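Local atomic coordinates of allantoin racemase (Pseudomonas fluorescens, PDB entry 5LG5), a protein that racemises allantoin, interconverting its two enantiomers, and as a HyuE-family member probably also acts on other 5-substituted hydantoins. Residues Ile18-Ile32 and Val199-Ser211. Sequence-based numbering, arbitrary orientation.
Sequences IAEQARAVASPGTEI and VDGVTAAVTIAES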
ATOM      1  N   ILE E  18      14.182  -8.939  32.468  1.00 22.06           N
ATOM      2  CA  ILE E  18      13.245  -7.971  31.909  1.00 22.50           C
ATOM      3  C   ILE E  18      12.759  -7.044  33.009  1.00 18.97           C
ATOM      4  O   ILE E  18      12.695  -5.821  32.832  1.00 18.67           O
ATOM      5  CB  ILE E  18      12.049  -8.673  31.227  1.00 18.71           C
ATOM      6  CG1 ILE E  18      12.510  -9.397  29.963  1.00 17.50           C
ATOM      7  CG2 ILE E  18      10.971  -7.674  30.867  1.00 15.99           C
ATOM      8  CD1 ILE E  18      11.442 -10.340  29.369  1.00 21.27           C
ATOM      9  N   ALA E  19      12.413  -7.633  34.149  1.00 20.08           N
ATOM     10  CA  ALA E  19      11.907  -6.857  35.278  1.00 20.85           C
ATOM     11  C   ALA E  19      12.945  -5.886  35.848  1.00 20.67           C
ATOM     12  O   ALA E  19      12.595  -4.771  36.234  1.00 20.35           O
ATOM     13  CB  ALA E  19      11.385  -7.782  36.363  1.00 23.02           C
ATOM     14  N   GLU E  20      14.213  -6.293  35.903  1.00 20.97           N
ATOM     15  CA  GLU E  20      15.243  -5.375  36.395  1.00 24.52           C
ATOM     16  C   GLU E  20      15.309  -4.148  35.503  1.00 20.94           C
ATOM     17  O   GLU E  20      15.379  -3.016  35.979  1.00 18.29           O
ATOM     18  CB  GLU E  20      16.637  -5.998  36.383  1.00 26.48           C
ATOM     19  CG  GLU E  20      16.936  -7.100  37.353  1.00 33.19           C
ATOM     20  CD  GLU E  20      18.359  -7.620  37.145  1.00 41.32           C
ATOM     21  OE1 GLU E  20      19.087  -7.047  36.293  1.00 36.31           O
ATOM     22  OE2 GLU E  20      18.745  -8.596  37.827  1.00 48.66           O
ATOM     23  N   GLN E  21      15.308  -4.390  34.195  1.00 23.16           N
ATOM     24  CA  GLN E  21      15.392  -3.305  33.231  1.00 19.61           C
ATOM     25  C   GLN E  21      14.203  -2.375  33.336  1.00 20.55           C
ATOM     26  O   GLN E  21      14.344  -1.157  33.219  1.00 19.37           O
ATOM     27  CB  GLN E  21      15.494  -3.860  31.812  1.00 22.70           C
ATOM     28  CG  GLN E  21      16.843  -4.474  31.523  1.00 25.96           C
ATOM     29  CD  GLN E  21      17.969  -3.472  31.713  1.00 29.63           C
ATOM     30  OE1 GLN E  21      17.870  -2.311  31.294  1.00 30.00           O
ATOM     31  NE2 GLN E  21      19.057  -3.922  32.336  1.00 31.19           N
ATOM     32  N   ALA E  22      13.029  -2.954  33.561  1.00 21.53           N
ATOM     33  CA  ALA E  22      11.825  -2.150  33.690  1.00 20.19           C
ATOM     34  C   ALA E  22      11.957  -1.254  34.910  1.00 19.95           C
ATOM     35  O   ALA E  22      11.647  -0.055  34.866  1.00 18.14           O
ATOM     36  CB  ALA E  22      10.592  -3.053  33.802  1.00 17.00           C
ATOM     37  N   ARG E  23      12.427  -1.849  36.001  1.00 19.67           N
ATOM     38  CA  ARG E  23      12.624  -1.116  37.246  1.00 21.97           C
ATOM     39  C   ARG E  23      13.652   0.002  37.125  1.00 20.55           C
ATOM     40  O   ARG E  23      13.526   1.043  37.765  1.00 23.54           O
ATOM     41  CB  ARG E  23      13.015  -2.069  38.368  1.00 24.58           C
ATOM     42  CG  ARG E  23      11.829  -2.674  39.073  1.00 25.53           C
ATOM     43  CD  ARG E  23      12.270  -3.442  40.299  1.00 29.00           C
ATOM     44  NE  ARG E  23      12.690  -4.785  39.926  1.00 29.99           N
ATOM     45  CZ  ARG E  23      11.867  -5.825  39.882  1.00 25.09           C
ATOM     46  NH1 ARG E  23      10.582  -5.665  40.190  1.00 19.45           N
ATOM     47  NH2 ARG E  23      12.328  -7.019  39.527  1.00 25.17           N
ATOM     48  N   ALA E  24      14.651  -0.207  36.279  1.00 22.53           N
ATOM     49  CA  ALA E  24      15.705   0.781  36.102  1.00 24.74           C
ATOM     50  C   ALA E  24      15.191   2.105  35.545  1.00 23.94           C
ATOM     51  O   ALA E  24      15.798   3.148  35.780  1.00 25.48           O
ATOM     52  CB  ALA E  24      16.836   0.227  35.229  1.00 20.32           C
ATOM     53  N   VAL E  25      14.100   2.078  34.784  1.00 19.25           N
ATOM     54  CA  VAL E  25      13.611   3.330  34.216  1.00 19.19           C
ATOM     55  C   VAL E  25      12.306   3.782  34.836  1.00 16.61           C
ATOM     56  O   VAL E  25      11.865   4.903  34.592  1.00 21.11           O
ATOM     57  CB  VAL E  25      13.450   3.250  32.688  1.00 19.07           C
ATOM     58  CG1 VAL E  25      14.775   2.860  32.073  1.00 20.63           C
ATOM     59  CG2 VAL E  25      12.355   2.232  32.306  1.00 15.81           C
ATOM     60  N   ALA E  26      11.678   2.915  35.624  1.00 16.78           N
ATOM     61  CA  ALA E  26      10.368   3.248  36.193  1.00 18.70           C
ATOM     62  C   ALA E  26      10.443   4.507  37.057  1.00 19.32           C
ATOM     63  O   ALA E  26      11.385   4.695  37.822  1.00 18.06           O
ATOM     64  CB  ALA E  26       9.804   2.074  36.994  1.00 15.64           C
ATOM     65  N   SER E  27       9.448   5.370  36.908  1.00 20.68           N
ATOM     66  CA  SER E  27       9.367   6.602  37.667  1.00 19.78           C
ATOM     67  C   SER E  27       9.109   6.327  39.143  1.00 22.50           C
ATOM     68  O   SER E  27       8.591   5.258  39.497  1.00 23.09           O
ATOM     69  CB  SER E  27       8.250   7.481  37.099  1.00 18.07           C
ATOM     70  OG  SER E  27       8.612   7.959  35.821  1.00 22.43           O
ATOM     71  N   PRO E  28       9.480   7.288  40.015  1.00 21.49           N
ATOM     72  CA  PRO E  28       9.102   7.148  41.421  1.00 23.27           C
ATOM     73  C   PRO E  28       7.598   6.961  41.527  1.00 20.05           C
ATOM     74  O   PRO E  28       6.814   7.657  40.856  1.00 19.51           O
ATOM     75  CB  PRO E  28       9.522   8.493  42.043  1.00 24.06           C
ATOM     76  CG  PRO E  28      10.620   8.985  41.167  1.00 28.89           C
ATOM     77  CD  PRO E  28      10.249   8.523  39.769  1.00 21.03           C
ATOM     78  N   GLY E  29       7.205   5.988  42.341  1.00 19.38           N
ATOM     79  CA  GLY E  29       5.803   5.681  42.531  1.00 16.45           C
ATOM     80  C   GLY E  29       5.332   4.579  41.607  1.00 17.14           C
ATOM     81  O   GLY E  29       4.204   4.112  41.726  1.00 19.46           O
ATOM     82  N   THR E  30       6.195   4.142  40.696  1.00 16.79           N
ATOM     83  CA  THR E  30       5.841   3.040  39.809  1.00 13.63           C
ATOM     84  C   THR E  30       6.429   1.731  40.298  1.00 17.63           C
ATOM     85  O   THR E  30       7.646   1.584  40.406  1.00 21.51           O
ATOM     86  CB  THR E  30       6.304   3.296  38.368  1.00 16.20           C
ATOM     87  OG1 THR E  30       5.571   4.400  37.808  1.00 15.85           O
ATOM     88  CG2 THR E  30       6.084   2.061  37.518  1.00 18.97           C
ATOM     89  N   GLU E  31       5.559   0.778  40.602  1.00 17.04           N
ATOM     90  CA  GLU E  31       5.993  -0.550  40.993  1.00 17.59           C
ATOM     91  C   GLU E  31       5.944  -1.479  39.784  1.00 17.98           C
ATOM     92  O   GLU E  31       4.932  -1.542  39.080  1.00 18.10           O
ATOM     93  CB  GLU E  31       5.114  -1.102  42.120  1.00 14.88           C
ATOM     94  CG  GLU E  31       5.472  -2.527  42.514  1.00 24.08           C
ATOM     95  CD  GLU E  31       4.522  -3.119  43.539  1.00 28.04           C
ATOM     96  OE1 GLU E  31       4.677  -4.318  43.853  1.00 27.92           O
ATOM     97  OE2 GLU E  31       3.622  -2.391  44.027  1.00 30.36           O
ATOM     98  N   ILE E  32       7.037  -2.189  39.546  1.00 14.65           N
ATOM     99  CA  ILE E  32       7.094  -3.177  38.483  1.00 17.62           C
ATOM    100  C   ILE E  32       6.875  -4.574  39.047  1.00 17.50           C
ATOM    101  O   ILE E  32       7.547  -4.991  39.983  1.00 18.70           O
ATOM    102  CB  ILE E  32       8.467  -3.164  37.775  1.00 20.63           C
ATOM    103  CG1 ILE E  32       8.727  -1.806  37.112  1.00 18.60           C
ATOM    104  CG2 ILE E  32       8.537  -4.280  36.748  1.00 16.75           C
ATOM    105  CD1 ILE E  32       7.690  -1.420  36.049  1.00 13.75           C
ATOM    106  N   VAL E 199      16.760   1.297  20.782  1.00 13.00           N
ATOM    107  CA  VAL E 199      15.601   1.287  21.656  1.00 11.24           C
ATOM    108  C   VAL E 199      15.387  -0.103  22.239  1.00  9.71           C
ATOM    109  O   VAL E 199      15.394  -1.095  21.522  1.00 10.84           O
ATOM    110  CB  VAL E 199      14.340   1.773  20.926  1.00  9.92           C
ATOM    111  CG1 VAL E 199      13.166   1.818  21.882  1.00  8.98           C
ATOM    112  CG2 VAL E 199      14.582   3.158  20.355  1.00  9.82           C
ATOM    113  N   ASP E 200      15.242  -0.151  23.557  1.00 10.29           N
ATOM    114  CA  ASP E 200      14.904  -1.362  24.279  1.00 13.08           C
ATOM    115  C   ASP E 200      13.402  -1.321  24.506  1.00 10.83           C
ATOM    116  O   ASP E 200      12.911  -0.470  25.258  1.00  9.55           O
ATOM    117  CB  ASP E 200      15.642  -1.394  25.632  1.00 14.14           C
ATOM    118  CG  ASP E 200      15.391  -2.680  26.423  1.00 15.29           C
ATOM    119  OD1 ASP E 200      14.560  -3.522  26.011  1.00 15.83           O
ATOM    120  OD2 ASP E 200      15.997  -2.821  27.507  1.00 23.08           O
ATOM    121  N   GLY E 201      12.684  -2.238  23.859  1.00 11.39           N
ATOM    122  CA  GLY E 201      11.234  -2.284  23.946  1.00 11.07           C
ATOM    123  C   GLY E 201      10.742  -2.401  25.373  1.00 11.03           C
ATOM    124  O   GLY E 201       9.674  -1.906  25.722  1.00 12.40           O
ATOM    125  N   VAL E 202      11.510  -3.075  26.213  1.00 10.55           N
ATOM    126  CA  VAL E 202      11.099  -3.199  27.600  1.00 12.94           C
ATOM    127  C   VAL E 202      11.018  -1.841  28.304  1.00 12.27           C
ATOM    128  O   VAL E 202       9.998  -1.510  28.905  1.00 12.37           O
ATOM    129  CB  VAL E 202      12.031  -4.128  28.373  1.00 13.43           C
ATOM    130  CG1 VAL E 202      11.723  -4.052  29.872  1.00 16.31           C
ATOM    131  CG2 VAL E 202      11.877  -5.547  27.849  1.00 13.62           C
ATOM    132  N   THR E 203      12.093  -1.060  28.237  1.00  9.02           N
ATOM    133  CA  THR E 203      12.115   0.220  28.919  1.00 11.24           C
ATOM    134  C   THR E 203      11.260   1.231  28.194  1.00 10.51           C
ATOM    135  O   THR E 203      10.649   2.091  28.815  1.00 10.52           O
ATOM    136  CB  THR E 203      13.538   0.759  29.113  1.00 12.04           C
ATOM    137  OG1 THR E 203      14.211   0.794  27.843  1.00 11.48           O
ATOM    138  CG2 THR E 203      14.305  -0.133  30.093  1.00 13.62           C
ATOM    139  N   ALA E 204      11.240   1.140  26.867  1.00 13.79           N
ATOM    140  CA  ALA E 204      10.316   1.960  26.098  1.00 11.37           C
ATOM    141  C   ALA E 204       8.893   1.735  26.592  1.00  9.63           C
ATOM    142  O   ALA E 204       8.180   2.687  26.911  1.00 12.54           O
ATOM    143  CB  ALA E 204      10.419   1.632  24.611  1.00 10.22           C
ATOM    144  N   ALA E 205       8.503   0.465  26.693  1.00  9.26           N
ATOM    145  CA  ALA E 205       7.139   0.104  27.080  1.00 11.50           C
ATOM    146  C   ALA E 205       6.774   0.625  28.453  1.00 12.35           C
ATOM    147  O   ALA E 205       5.634   1.062  28.678  1.00  9.24           O
ATOM    148  CB  ALA E 205       6.942  -1.408  27.016  1.00  9.15           C
ATOM    149  N   VAL E 206       7.737   0.571  29.376  1.00 12.24           N
ATOM    150  CA  VAL E 206       7.490   1.078  30.726  1.00 11.66           C
ATOM    151  C   VAL E 206       7.065   2.524  30.686  1.00 10.35           C
ATOM    152  O   VAL E 206       6.077   2.904  31.314  1.00 14.08           O
ATOM    153  CB  VAL E 206       8.726   0.945  31.638  1.00 12.15           C
ATOM    154  CG1 VAL E 206       8.506   1.687  32.959  1.00 10.60           C
ATOM    155  CG2 VAL E 206       9.028  -0.519  31.881  1.00  9.39           C
ATOM    156  N   THR E 207       7.821   3.337  29.955  1.00 12.90           N
ATOM    157  CA  THR E 207       7.518   4.765  29.888  1.00 12.74           C
ATOM    158  C   THR E 207       6.172   4.988  29.213  1.00 11.21           C
ATOM    159  O   THR E 207       5.408   5.872  29.602  1.00 13.19           O
ATOM    160  CB  THR E 207       8.605   5.580  29.158  1.00 12.70           C
ATOM    161  OG1 THR E 207       8.587   5.263  27.760  1.00 10.23           O
ATOM    162  CG2 THR E 207       9.994   5.301  29.752  1.00 12.91           C
ATOM    163  N   ILE E 208       5.880   4.179  28.204  1.00  8.93           N
ATOM    164  CA  ILE E 208       4.613   4.332  27.506  1.00 12.47           C
ATOM    165  C   ILE E 208       3.449   3.976  28.438  1.00 12.29           C
ATOM    166  O   ILE E 208       2.497   4.751  28.573  1.00 13.36           O
ATOM    167  CB  ILE E 208       4.582   3.507  26.202  1.00 11.65           C
ATOM    168  CG1 ILE E 208       5.574   4.098  25.194  1.00  8.92           C
ATOM    169  CG2 ILE E 208       3.176   3.493  25.602  1.00 11.51           C
ATOM    170  CD1 ILE E 208       5.788   3.241  23.950  1.00  9.89           C
ATOM    171  N   ALA E 209       3.546   2.842  29.125  1.00 11.82           N
ATOM    172  CA  ALA E 209       2.498   2.445  30.070  1.00 13.31           C
ATOM    173  C   ALA E 209       2.280   3.492  31.162  1.00 14.63           C
ATOM    174  O   ALA E 209       1.131   3.840  31.482  1.00 12.27           O
ATOM    175  CB  ALA E 209       2.818   1.066  30.691  1.00 10.26           C
ATOM    176  N   GLU E 210       3.377   3.988  31.741  1.00 11.37           N
ATOM    177  CA  GLU E 210       3.287   5.042  32.762  1.00 14.45           C
ATOM    178  C   GLU E 210       2.593   6.251  32.186  1.00 14.40           C
ATOM    179  O   GLU E 210       1.754   6.883  32.847  1.00 12.03           O
ATOM    180  CB  GLU E 210       4.678   5.461  33.242  1.00 13.81           C
ATOM    181  CG  GLU E 210       5.334   4.525  34.234  1.00 20.72           C
ATOM    182  CD  GLU E 210       6.692   5.039  34.656  1.00 22.15           C
ATOM    183  OE1 GLU E 210       7.227   5.900  33.927  1.00 23.33           O
ATOM    184  OE2 GLU E 210       7.228   4.586  35.690  1.00 18.36           O
ATOM    185  N   SER E 211       2.972   6.588  30.954  1.00 10.79           N
ATOM    186  CA  SER E 211       2.413   7.748  30.291  1.00 12.24           C
ATOM    187  C   SER E 211       0.899   7.629  30.132  1.00 14.12           C
ATOM    188  O   SER E 211       0.152   8.565  30.436  1.00 14.11           O
ATOM    189  CB  SER E 211       3.079   7.931  28.934  1.00 15.23           C
ATOM    190  OG  SER E 211       4.462   8.165  29.116  1.00 14.30           O
TER
HETATM  191  O   HOH W   1      17.256  -1.307  28.951  1.00 19.88           O
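Glu-210 reaches from helix 201-211 into the turn that follows helix 18-25, and three donors grip its carboxylate. Glu-210 OE2 takes the backbone N-H of Ser-27 on the syn lone pair, N to OE2 2.7 Å, with an N-H...O angle of 157°, while Thr-30 OG1 meets Glu-210 OE2 from above the carboxylate plane, also at 2.7 Å. Ser-27 OG donates to Glu-210 OE1 over a longer 3.1 Å. Glutamate suits the place because its chain, extended beyond CG, spans the gap from the helix. OE2 held by two donors, and OE1 by Ser-27 OG and a salt bridge to Arg-214 of a second subunit, together fix the turn of the carboxylate; the arginine's charge probably helps to keep the buried acid ionised. The type II turn Ser-27 to Thr-30 brings both hydroxyl residues to the carboxylate, and Gly-29 accepts its positive phi.

Beside this polar end, small and branched residues let the helices approach to 8.5 Å between axes at a crossing angle of -49°. Ala-22 CB, a lone methyl, meets Val-206 CG2 at 3.5 Å. Both methyls of Val-25 rest on CB and CG2 of Thr-203, Val-25 CG1 3.6 Å from Thr-203 CG2, the two side chains crossing at about a right angle. With Thr-203 OG1 lying between its own backbone N and carbonyl carbon (chi1 54°), CG2 is turned toward helix 18-25. Val-202 CG2 meets Ile-18 CG2 at 3.8 Å. Asp-200 N-caps the second helix, its OD1 accepting from Val-202 N, while its OD2 accepts from Gly-185 N.

Ile-18 and Ile-32 continue the apolar layer onto Val-5 of strand 2-7, and Val-206 onto Ile-72 of strand 70-74. Thus helix 201-214, which follows strand 198-199 of the other parallel sheet, packs beside helix 12-25 on the sheet containing strands 2-7 and 70-74, joining the two halves of the racemase fold.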